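Local coordinates for protein pyruvate kinase 1 (Trypanosoma brucei brucei, PDB 4KCT) that catalyses transfer of the phosphoryl group of phosphoenolpyruvate to ADP, giving pyruvate and ATP, and probably also decarboxylates oxaloacetate, at residues I127-L132 with C183-P188; S141-D146 with L266-P271; C286-K291 with N369-P374; S384-A389 with Y413-P418. All blocks are in the same frame, centred on the assembly; numbering follows the deposited sequence. Where two conformers were deposited one is given.

Contact 1: I127-L132 with C183-P188; sequences IDYPQL and CEVDLP
Tyr129 reaches over from the lid domain, the small beta domain inserted into the barrel of pyruvate kinases, to Asp186 in the strip of chain that leads back from the lid to the barrel. Its CG stands anti to the backbone N (chi1 -178°), which aims the side chain from CB straight at residues 185-187. Partway along the ring, CD1 lies 4.0 Å from Leu187 CD2, a methyl that sits at the ring edge near its plane. CE1 comes next, with Asp186 O in the ring plane and CG1 of Val185 approaching obliquely at 4.0 Å. Above one face, toward the rim, sits Gln131 N, belonging to the type I turn from Tyr129 to Leu132 that precedes helix 132-135. At the tip, OH accepts the amide of Asp186 N at 2.8 Å and nearly straight (171°). Two waters also gather at this hydroxyl. One makes only a weak bond to it while donating to Asp186 O. The other lies 2.6 Å from Tyr129 OH and donates to Glu184 O at 2.7 Å.

Contact 2: S141-D146 with L266-P271; sequences SIYVDD and LGVEIP
At the interface between the lid and the barrel, beside the active site, Tyr143 on lid strand 141-144 meets Val268 in the last turn of helix 263-269. The tyrosine puts its ring edge against a backbone carbonyl: CE1 is 3.1 Å and CD1 3.3 Å from Val268 O, which lies in the plane of the ring. The weakly positive C-H edge is thus turned to an electron-rich oxygen, a contact that is probably mildly favourable. CG stands anti to the carbonyl carbon of Tyr143 (chi1 -70°), which sends the ring out to the Val268 carbonyl. The side chains lie alongside each other, pointing opposite ways, with CD1 4.1 Å from Val268 CG1.

Helix 263-269 follows directly on barrel strand 258-262, and its first turn carries Asp265, a ligand of the magnesium ion, together with Arg263 and Gly264 of the pyruvate pocket. The contact therefore joins the mixed sheet of the lid to a TIM-barrel element that contributes to the pyruvate and magnesium sites. A second tie lies alongside, where Glu269 OE1 is hydrogen-bonded to Asn179 ND2 on the neighbouring lid strand.

The other branch of the valine, CG2, packs 3.7 Å from Asp146 O. Asp145 and Asp146 both have left-handed backbone conformations, bending the chain after the strand so that this carbonyl meets the methyl. The same Asp146 O accepts a hydrogen bond from Arg308 NH1 of the second subunit, and Arg311 of that subunit packs on Val268.

Contact 3: C286-K291 with N369-P374; sequences CNVVGK and NLQKIP
Folding at chi1 (-52°) and again at chi2 (-59°) doubles Gln371 back so that its amide reaches Val288 O, near the end of helix 275-289. NE2 donates to that carbonyl at 2.9 Å (159°). The oxygen lies almost within the amide plane of the glutamine, and NE2 in turn sits in the carbonyl plane, on a lone pair. Beside the bond, Val288 CG1 is 4.1 Å from the same NE2. The other methyl, CG2, meets Leu370 CD1 at 3.8 Å, the two side chains set roughly perpendicular. Leu4 of the second subunit packs on both of these residues. One residue beyond Val289, Gly290 takes a positive phi and ends the barrel helix in a Schellman motif, Lys291 N bonding to Cys286 O at 3.1 Å. The contact joins the last turn of this helix to the chain leading on to helix 377-392 of the C-terminal domain. NE2 also donates to Ile367 O, while OE1 accepts from Lys412 NZ. With both ends of the amide engaged, its flip is settled, and the nearby lysine charge probably polarises it, making NE2 a stronger donor to the helix-end carbonyl.

Contact 4: S384-A389 with Y413-P418; sequences SAVASA and YRPNCP
Val386 is where helix 377-392 bears on Tyr413 and Pro415. Earlier in the helix, Ser384 points away from the 413-418 loop, and Ser388 of the third subunit packs on it. Ala385 is turned to the sheet, touching Met397, Val478 and Val480. Val386 then faces the loop with both methyls. CG1, anti to the backbone N (chi1 171°), rests 3.7 Å from Tyr413 O and 4.0 Å from Pro415 CA. CG2 meets Tyr413 CB at 3.8 Å and Pro415 CD at 4.1 Å, so the valine straddles the bend of the loop.

The fold here is the alpha/beta C-terminal domain, in which the helix lies on a mixed sheet and the loop leads from helix 405-412 into strand 419-423. This domain also binds fructose 2,6-bisphosphate. Beyond its CB the tyrosine runs away from Val386, and its OH bonds Glu379 OE2 earlier on the same helix. Arg414, in a left-handed backbone conformation, turns away from the helix and forms a salt bridge with Asp326.

Ala387 faces away again and packs on Phe364 and on Ser384 of the third subunit. Ser388 OG, in one of two deposited conformers, donates back to Ala385 O at 2.8 Å, tilted from the carbonyl plane and on the same face as Ala389 N. Ala389 itself comes back to the loop, its CB 4.7 Å from Cys417 SG.

Overall arrangement
Contacts 1 and 2 hold the lid side of the chain and touch each other, with Leu132 CD1 4.3 Å from Ile142 CD1; their segments alternate in sequence. Contact 2 is close to the reaction centre: the side chain of Asp146 is about 7 Å from pyruvate and about 8 Å from magnesium, whereas the side chain of Leu187 in contact 1 is about 13 Å from the metal. Contact 3 joins barrel and C-terminal domain, and contact 4, inside that domain, adjoins it, with centres 15 Å apart and Tyr413 OH 3.3 Å from Gln371 CG. Centres of contacts 2 and 3 are 33 Å apart, yet both meet the second subunit; contacts 3 and 4 both meet the third.

Contact 1: I127-L132 with C183-P188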
# COMPACT_ATOMS: atom_id res chain seq x y z
N ILE A 127 -23.18 -51.07 1.34
CA ILE A 127 -22.02 -50.16 1.47
C ILE A 127 -21.42 -50.37 2.86
O ILE A 127 -22.15 -50.51 3.84
CB ILE A 127 -22.47 -48.69 1.27
CG1 ILE A 127 -22.79 -48.44 -0.20
CG2 ILE A 127 -21.40 -47.71 1.74
CD1 ILE A 127 -23.41 -47.07 -0.47
N ASP A 128 -20.09 -50.54 2.93
CA ASP A 128 -19.44 -51.07 4.13
C ASP A 128 -19.08 -49.99 5.16
O ASP A 128 -18.11 -50.14 5.88
CB ASP A 128 -18.20 -51.91 3.77
CG ASP A 128 -17.05 -51.05 3.17
OD1 ASP A 128 -17.12 -49.81 3.20
OD2 ASP A 128 -16.08 -51.63 2.68
N TYR A 129 -19.90 -48.96 5.27
CA TYR A 129 -19.71 -47.90 6.29
C TYR A 129 -20.92 -47.81 7.22
O TYR A 129 -21.97 -47.38 6.79
CB TYR A 129 -19.50 -46.54 5.60
CG TYR A 129 -19.25 -45.41 6.55
CD1 TYR A 129 -18.12 -45.40 7.36
CD2 TYR A 129 -20.19 -44.39 6.71
CE1 TYR A 129 -17.92 -44.39 8.28
CE2 TYR A 129 -19.99 -43.36 7.63
CZ TYR A 129 -18.84 -43.35 8.38
OH TYR A 129 -18.61 -42.38 9.29
N PRO A 130 -20.78 -48.29 8.49
CA PRO A 130 -21.95 -48.53 9.35
C PRO A 130 -22.70 -47.29 9.73
O PRO A 130 -23.90 -47.34 9.92
CB PRO A 130 -21.34 -49.17 10.61
CG PRO A 130 -20.12 -49.87 10.11
CD PRO A 130 -19.61 -49.09 8.92
N GLN A 131 -22.02 -46.15 9.77
CA GLN A 131 -22.67 -44.88 10.10
C GLN A 131 -23.36 -44.20 8.92
O GLN A 131 -23.71 -43.02 8.99
CB GLN A 131 -21.68 -43.93 10.75
CG GLN A 131 -21.25 -44.37 12.14
CD GLN A 131 -22.37 -44.22 13.14
OE1 GLN A 131 -23.12 -43.24 13.09
NE2 GLN A 131 -22.57 -45.24 13.96
N LEU A 132 -23.52 -44.92 7.81
CA LEU A 132 -24.02 -44.29 6.57
C LEU A 132 -25.30 -43.46 6.79
O LEU A 132 -25.41 -42.34 6.29
CB LEU A 132 -24.25 -45.34 5.47
CG LEU A 132 -24.84 -44.83 4.16
CD1 LEU A 132 -23.80 -43.99 3.43
CD2 LEU A 132 -25.29 -45.99 3.28
N CYS A 183 -19.85 -34.95 3.66
CA CYS A 183 -20.33 -35.65 4.87
C CYS A 183 -19.21 -35.92 5.85
O CYS A 183 -18.09 -36.30 5.46
CB CYS A 183 -21.01 -36.98 4.50
SG CYS A 183 -22.41 -36.82 3.37
N GLU A 184 -19.51 -35.84 7.14
CA GLU A 184 -18.53 -36.19 8.17
C GLU A 184 -18.38 -37.71 8.23
O GLU A 184 -19.34 -38.42 8.53
CB GLU A 184 -18.95 -35.64 9.54
CG GLU A 184 -19.26 -34.15 9.54
CD GLU A 184 -18.02 -33.29 9.37
OE1 GLU A 184 -18.13 -32.17 8.80
OE2 GLU A 184 -16.92 -33.73 9.78
N VAL A 185 -17.24 -38.21 7.81
CA VAL A 185 -16.97 -39.63 7.82
C VAL A 185 -15.98 -39.93 8.94
O VAL A 185 -15.02 -39.17 9.15
CB VAL A 185 -16.39 -40.07 6.47
CG1 VAL A 185 -15.74 -41.45 6.59
CG2 VAL A 185 -17.47 -40.04 5.40
N ASP A 186 -16.25 -40.98 9.70
CA ASP A 186 -15.41 -41.35 10.85
C ASP A 186 -14.77 -42.72 10.63
O ASP A 186 -15.43 -43.75 10.80
CB ASP A 186 -16.26 -41.34 12.14
CG ASP A 186 -15.42 -41.59 13.39
OD1 ASP A 186 -16.03 -41.68 14.50
OD2 ASP A 186 -14.18 -41.71 13.28
N LEU A 187 -13.55 -42.71 10.12
CA LEU A 187 -12.78 -43.93 9.86
C LEU A 187 -11.40 -43.71 10.46
O LEU A 187 -10.96 -42.57 10.58
CB LEU A 187 -12.64 -44.17 8.34
CG LEU A 187 -13.91 -44.67 7.63
CD1 LEU A 187 -13.74 -44.62 6.11
CD2 LEU A 187 -14.26 -46.09 8.10
N PRO A 188 -10.75 -44.80 10.91
CA PRO A 188 -9.42 -44.69 11.53
C PRO A 188 -8.44 -44.01 10.57
O PRO A 188 -8.57 -44.18 9.37
CB PRO A 188 -9.00 -46.15 11.75
CG PRO A 188 -10.27 -46.94 11.68
CD PRO A 188 -11.14 -46.21 10.70
O HOH W 1 -20.41 -40.60 9.67
O HOH W 2 -18.12 -44.35 12.00

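Contact 2: S141-D146 with L266-P271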
# COMPACT_ATOMS: atom_id res chain seq x y z
N SER A 141 -26.02 -36.56 -1.55
CA SER A 141 -25.55 -37.44 -2.59
C SER A 141 -24.64 -38.55 -2.07
O SER A 141 -23.83 -38.35 -1.15
CB SER A 141 -24.81 -36.62 -3.66
OG SER A 141 -25.70 -35.73 -4.29
N ILE A 142 -24.70 -39.69 -2.75
CA ILE A 142 -23.68 -40.69 -2.62
C ILE A 142 -23.05 -40.87 -3.98
O ILE A 142 -23.75 -41.04 -4.96
CB ILE A 142 -24.28 -42.03 -2.14
CG1 ILE A 142 -24.85 -41.87 -0.73
CG2 ILE A 142 -23.23 -43.12 -2.20
CD1 ILE A 142 -25.73 -43.04 -0.28
N TYR A 143 -21.72 -40.83 -4.03
CA TYR A 143 -21.01 -41.01 -5.27
C TYR A 143 -20.46 -42.42 -5.30
O TYR A 143 -19.89 -42.89 -4.30
CB TYR A 143 -19.84 -40.01 -5.36
CG TYR A 143 -20.26 -38.56 -5.54
CD1 TYR A 143 -19.32 -37.52 -5.47
CD2 TYR A 143 -21.59 -38.22 -5.84
CE1 TYR A 143 -19.70 -36.18 -5.64
CE2 TYR A 143 -21.98 -36.89 -5.95
CZ TYR A 143 -21.03 -35.88 -5.90
OH TYR A 143 -21.41 -34.55 -6.05
N VAL A 144 -20.50 -43.04 -6.46
CA VAL A 144 -20.01 -44.40 -6.60
C VAL A 144 -19.01 -44.48 -7.75
O VAL A 144 -19.17 -43.82 -8.77
CB VAL A 144 -21.18 -45.39 -6.82
CG1 VAL A 144 -20.72 -46.82 -6.58
CG2 VAL A 144 -22.36 -45.03 -5.90
N ASP A 145 -17.92 -45.22 -7.52
CA ASP A 145 -16.95 -45.52 -8.55
C ASP A 145 -16.18 -44.27 -8.93
O ASP A 145 -16.34 -43.73 -10.03
CB ASP A 145 -17.63 -46.15 -9.77
CG ASP A 145 -16.70 -47.05 -10.53
OD1 ASP A 145 -15.52 -47.17 -10.13
OD2 ASP A 145 -17.14 -47.67 -11.51
N ASP A 146 -15.52 -43.69 -7.94
CA ASP A 146 -14.76 -42.46 -8.11
C ASP A 146 -15.58 -41.36 -8.74
O ASP A 146 -15.08 -40.63 -9.60
CB ASP A 146 -13.50 -42.73 -8.93
CG ASP A 146 -12.31 -43.08 -8.07
OD1 ASP A 146 -11.28 -42.38 -8.16
OD2 ASP A 146 -12.41 -44.03 -7.26
N LEU A 266 -9.96 -35.01 -3.88
CA LEU A 266 -10.61 -33.78 -3.44
C LEU A 266 -11.72 -33.39 -4.41
O LEU A 266 -12.78 -32.92 -3.99
CB LEU A 266 -9.58 -32.64 -3.29
CG LEU A 266 -10.06 -31.36 -2.65
CD1 LEU A 266 -10.65 -31.64 -1.27
CD2 LEU A 266 -8.89 -30.37 -2.54
N GLY A 267 -11.44 -33.49 -5.72
CA GLY A 267 -12.37 -33.03 -6.76
C GLY A 267 -13.50 -34.03 -7.01
O GLY A 267 -14.41 -33.77 -7.82
N VAL A 268 -13.49 -35.14 -6.28
CA VAL A 268 -14.63 -36.04 -6.19
C VAL A 268 -15.45 -35.71 -4.94
O VAL A 268 -16.69 -35.65 -4.99
CB VAL A 268 -14.16 -37.51 -6.13
CG1 VAL A 268 -15.29 -38.44 -5.68
CG2 VAL A 268 -13.58 -37.94 -7.47
N GLU A 269 -14.77 -35.37 -3.85
CA GLU A 269 -15.44 -35.08 -2.58
C GLU A 269 -16.13 -33.69 -2.56
O GLU A 269 -17.12 -33.50 -1.89
CB GLU A 269 -14.45 -35.18 -1.42
CG GLU A 269 -13.97 -36.60 -1.14
CD GLU A 269 -14.91 -37.35 -0.19
OE1 GLU A 269 -14.84 -38.59 -0.15
OE2 GLU A 269 -15.73 -36.69 0.50
N ILE A 270 -15.49 -32.69 -3.17
CA ILE A 270 -16.08 -31.37 -3.25
C ILE A 270 -16.28 -31.07 -4.72
O ILE A 270 -15.66 -31.72 -5.57
CB ILE A 270 -15.20 -30.29 -2.57
CG1 ILE A 270 -13.99 -29.92 -3.43
CG2 ILE A 270 -14.74 -30.76 -1.18
CD1 ILE A 270 -13.13 -28.82 -2.82
N PRO A 271 -17.16 -30.12 -5.05
CA PRO A 271 -17.37 -29.81 -6.48
C PRO A 271 -16.03 -29.52 -7.19
O PRO A 271 -15.18 -28.81 -6.65
CB PRO A 271 -18.23 -28.55 -6.44
CG PRO A 271 -19.00 -28.68 -5.14
CD PRO A 271 -17.98 -29.25 -4.18

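Contact 3: C286-K291 with N369-P374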
# COMPACT_ATOMS: atom_id res chain seq x y z
N CYS A 286 -0.08 -22.69 3.90
CA CYS A 286 1.23 -23.34 4.10
C CYS A 286 2.40 -22.36 3.96
O CYS A 286 3.38 -22.47 4.70
CB CYS A 286 1.41 -24.52 3.13
SG CYS A 286 0.35 -25.93 3.55
N ASN A 287 2.34 -21.49 2.96
CA ASN A 287 3.34 -20.44 2.80
C ASN A 287 3.45 -19.58 4.07
O ASN A 287 4.56 -19.19 4.49
CB ASN A 287 3.02 -19.52 1.61
CG ASN A 287 3.12 -20.22 0.25
OD1 ASN A 287 2.66 -19.66 -0.74
ND2 ASN A 287 3.66 -21.44 0.20
N VAL A 288 2.30 -19.16 4.61
CA VAL A 288 2.31 -18.24 5.74
C VAL A 288 2.98 -18.85 6.99
O VAL A 288 3.66 -18.13 7.75
CB VAL A 288 0.87 -17.71 6.08
CG1 VAL A 288 0.84 -17.11 7.49
CG2 VAL A 288 0.44 -16.65 5.07
N VAL A 289 2.80 -20.15 7.22
CA VAL A 289 3.48 -20.79 8.34
C VAL A 289 4.84 -21.35 7.96
O VAL A 289 5.56 -21.78 8.82
CB VAL A 289 2.61 -21.89 9.05
CG1 VAL A 289 1.25 -21.33 9.47
CG2 VAL A 289 2.42 -23.08 8.17
N GLY A 290 5.16 -21.42 6.68
CA GLY A 290 6.47 -21.95 6.27
C GLY A 290 6.62 -23.48 6.32
O GLY A 290 7.70 -24.00 6.70
N LYS A 291 5.58 -24.20 5.93
CA LYS A 291 5.66 -25.66 5.76
C LYS A 291 5.46 -26.04 4.30
O LYS A 291 4.66 -25.41 3.57
CB LYS A 291 4.64 -26.38 6.65
CG LYS A 291 4.92 -26.19 8.15
CD LYS A 291 3.96 -26.97 9.02
CE LYS A 291 4.56 -27.15 10.43
NZ LYS A 291 3.53 -27.59 11.40
N ASN A 369 4.63 -9.73 6.36
CA ASN A 369 3.59 -8.86 6.92
C ASN A 369 2.49 -9.62 7.69
O ASN A 369 1.75 -9.03 8.47
CB ASN A 369 2.94 -8.00 5.82
CG ASN A 369 3.89 -6.92 5.29
OD1 ASN A 369 4.92 -6.63 5.90
ND2 ASN A 369 3.58 -6.39 4.11
N LEU A 370 2.39 -10.93 7.49
CA LEU A 370 1.39 -11.69 8.22
C LEU A 370 1.94 -12.41 9.46
O LEU A 370 1.21 -13.13 10.12
CB LEU A 370 0.70 -12.69 7.28
CG LEU A 370 -0.21 -11.98 6.24
CD1 LEU A 370 -0.62 -12.95 5.13
CD2 LEU A 370 -1.45 -11.41 6.95
N GLN A 371 3.22 -12.25 9.74
CA GLN A 371 3.80 -12.93 10.90
C GLN A 371 3.49 -12.16 12.19
O GLN A 371 3.49 -10.93 12.21
CB GLN A 371 5.32 -13.11 10.74
CG GLN A 371 5.75 -13.76 9.42
CD GLN A 371 5.15 -15.14 9.24
OE1 GLN A 371 5.19 -15.97 10.16
NE2 GLN A 371 4.48 -15.35 8.13
N LYS A 372 3.29 -12.90 13.26
CA LYS A 372 3.05 -12.28 14.56
C LYS A 372 4.35 -11.67 15.12
O LYS A 372 5.43 -12.25 14.99
CB LYS A 372 2.48 -13.32 15.51
CG LYS A 372 2.20 -12.80 16.91
CD LYS A 372 1.80 -13.94 17.84
CE LYS A 372 0.51 -13.64 18.58
NZ LYS A 372 0.74 -12.70 19.71
N ILE A 373 4.26 -10.47 15.67
CA ILE A 373 5.44 -9.80 16.23
C ILE A 373 5.25 -9.78 17.74
O ILE A 373 4.16 -9.50 18.19
CB ILE A 373 5.53 -8.33 15.72
CG1 ILE A 373 5.68 -8.28 14.19
CG2 ILE A 373 6.68 -7.59 16.40
CD1 ILE A 373 6.66 -9.29 13.63
N PRO A 374 6.29 -10.14 18.53
CA PRO A 374 7.70 -10.38 18.14
C PRO A 374 7.90 -11.78 17.53
O PRO A 374 7.24 -12.73 17.94
CB PRO A 374 8.44 -10.29 19.49
CG PRO A 374 7.42 -10.81 20.49
CD PRO A 374 6.09 -10.26 20.00

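Contact 4: S384-A389 with Y413-P418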
# COMPACT_ATOMS: atom_id res chain seq x y z
N SER A 384 15.44 -11.50 7.83
CA SER A 384 16.30 -10.37 7.50
C SER A 384 17.46 -10.79 6.60
O SER A 384 17.96 -10.00 5.81
CB SER A 384 16.80 -9.67 8.77
OG SER A 384 15.74 -8.93 9.37
N ALA A 385 17.89 -12.06 6.71
CA ALA A 385 18.89 -12.61 5.77
C ALA A 385 18.35 -12.57 4.34
O ALA A 385 19.05 -12.17 3.41
CB ALA A 385 19.29 -14.03 6.14
N VAL A 386 17.10 -13.00 4.16
CA VAL A 386 16.48 -12.96 2.82
C VAL A 386 16.35 -11.51 2.33
O VAL A 386 16.63 -11.21 1.16
CB VAL A 386 15.10 -13.68 2.79
CG1 VAL A 386 14.39 -13.42 1.44
CG2 VAL A 386 15.28 -15.17 2.98
N ALA A 387 15.92 -10.61 3.21
CA ALA A 387 15.88 -9.20 2.86
C ALA A 387 17.24 -8.70 2.35
O ALA A 387 17.31 -7.99 1.32
CB ALA A 387 15.37 -8.34 4.03
N SER A 388 18.31 -9.02 3.08
CA SER A 388 19.64 -8.57 2.68
C SER A 388 20.06 -9.16 1.33
O SER A 388 20.69 -8.47 0.53
CB SER A 388 20.70 -8.84 3.77
OG SER A 388 20.91 -10.23 4.00
N ALA A 389 19.62 -10.40 1.03
CA ALA A 389 19.88 -11.02 -0.28
C ALA A 389 19.24 -10.22 -1.42
O ALA A 389 19.85 -9.99 -2.48
CB ALA A 389 19.38 -12.47 -0.30
N TYR A 413 10.67 -17.49 3.35
CA TYR A 413 10.66 -16.08 2.91
C TYR A 413 10.98 -15.91 1.43
O TYR A 413 10.97 -14.79 0.91
CB TYR A 413 11.58 -15.22 3.80
CG TYR A 413 10.97 -15.01 5.17
CD1 TYR A 413 9.91 -14.09 5.34
CD2 TYR A 413 11.18 -15.94 6.18
CE1 TYR A 413 9.26 -13.97 6.57
CE2 TYR A 413 10.48 -15.87 7.39
CZ TYR A 413 9.50 -14.89 7.56
OH TYR A 413 8.78 -14.84 8.73
N ARG A 414 11.05 -17.03 0.71
CA ARG A 414 10.98 -17.01 -0.75
C ARG A 414 12.06 -16.10 -1.39
O ARG A 414 11.75 -15.18 -2.13
CB ARG A 414 9.57 -16.54 -1.19
CG ARG A 414 8.42 -17.53 -0.85
CD ARG A 414 8.87 -18.97 -0.96
NE ARG A 414 7.76 -19.92 -1.23
CZ ARG A 414 7.75 -21.19 -0.80
NH1 ARG A 414 6.81 -22.04 -1.24
NH2 ARG A 414 8.76 -21.66 -0.05
N PRO A 415 13.34 -16.34 -1.06
CA PRO A 415 14.38 -15.65 -1.83
C PRO A 415 14.29 -15.99 -3.33
O PRO A 415 13.67 -17.00 -3.70
CB PRO A 415 15.69 -16.20 -1.23
CG PRO A 415 15.33 -17.54 -0.68
CD PRO A 415 13.91 -17.36 -0.16
N ASN A 416 14.95 -15.20 -4.18
CA ASN A 416 14.93 -15.50 -5.61
C ASN A 416 16.18 -16.28 -6.06
O ASN A 416 16.41 -16.45 -7.25
CB ASN A 416 14.73 -14.23 -6.45
CG ASN A 416 15.90 -13.29 -6.34
OD1 ASN A 416 16.95 -13.67 -5.82
ND2 ASN A 416 15.79 -12.11 -6.96
N CYS A 417 17.02 -16.67 -5.11
CA CYS A 417 18.29 -17.37 -5.43
C CYS A 417 18.29 -18.74 -4.77
O CYS A 417 17.49 -18.97 -3.89
CB CYS A 417 19.50 -16.56 -4.91
SG CYS A 417 19.42 -16.20 -3.13
N PRO A 418 19.30 -19.59 -5.08
CA PRO A 418 19.41 -20.88 -4.41
C PRO A 418 19.74 -20.73 -2.91
O PRO A 418 20.41 -19.76 -2.49
CB PRO A 418 20.59 -21.55 -5.14
CG PRO A 418 20.62 -20.89 -6.48
CD PRO A 418 20.23 -19.47 -6.22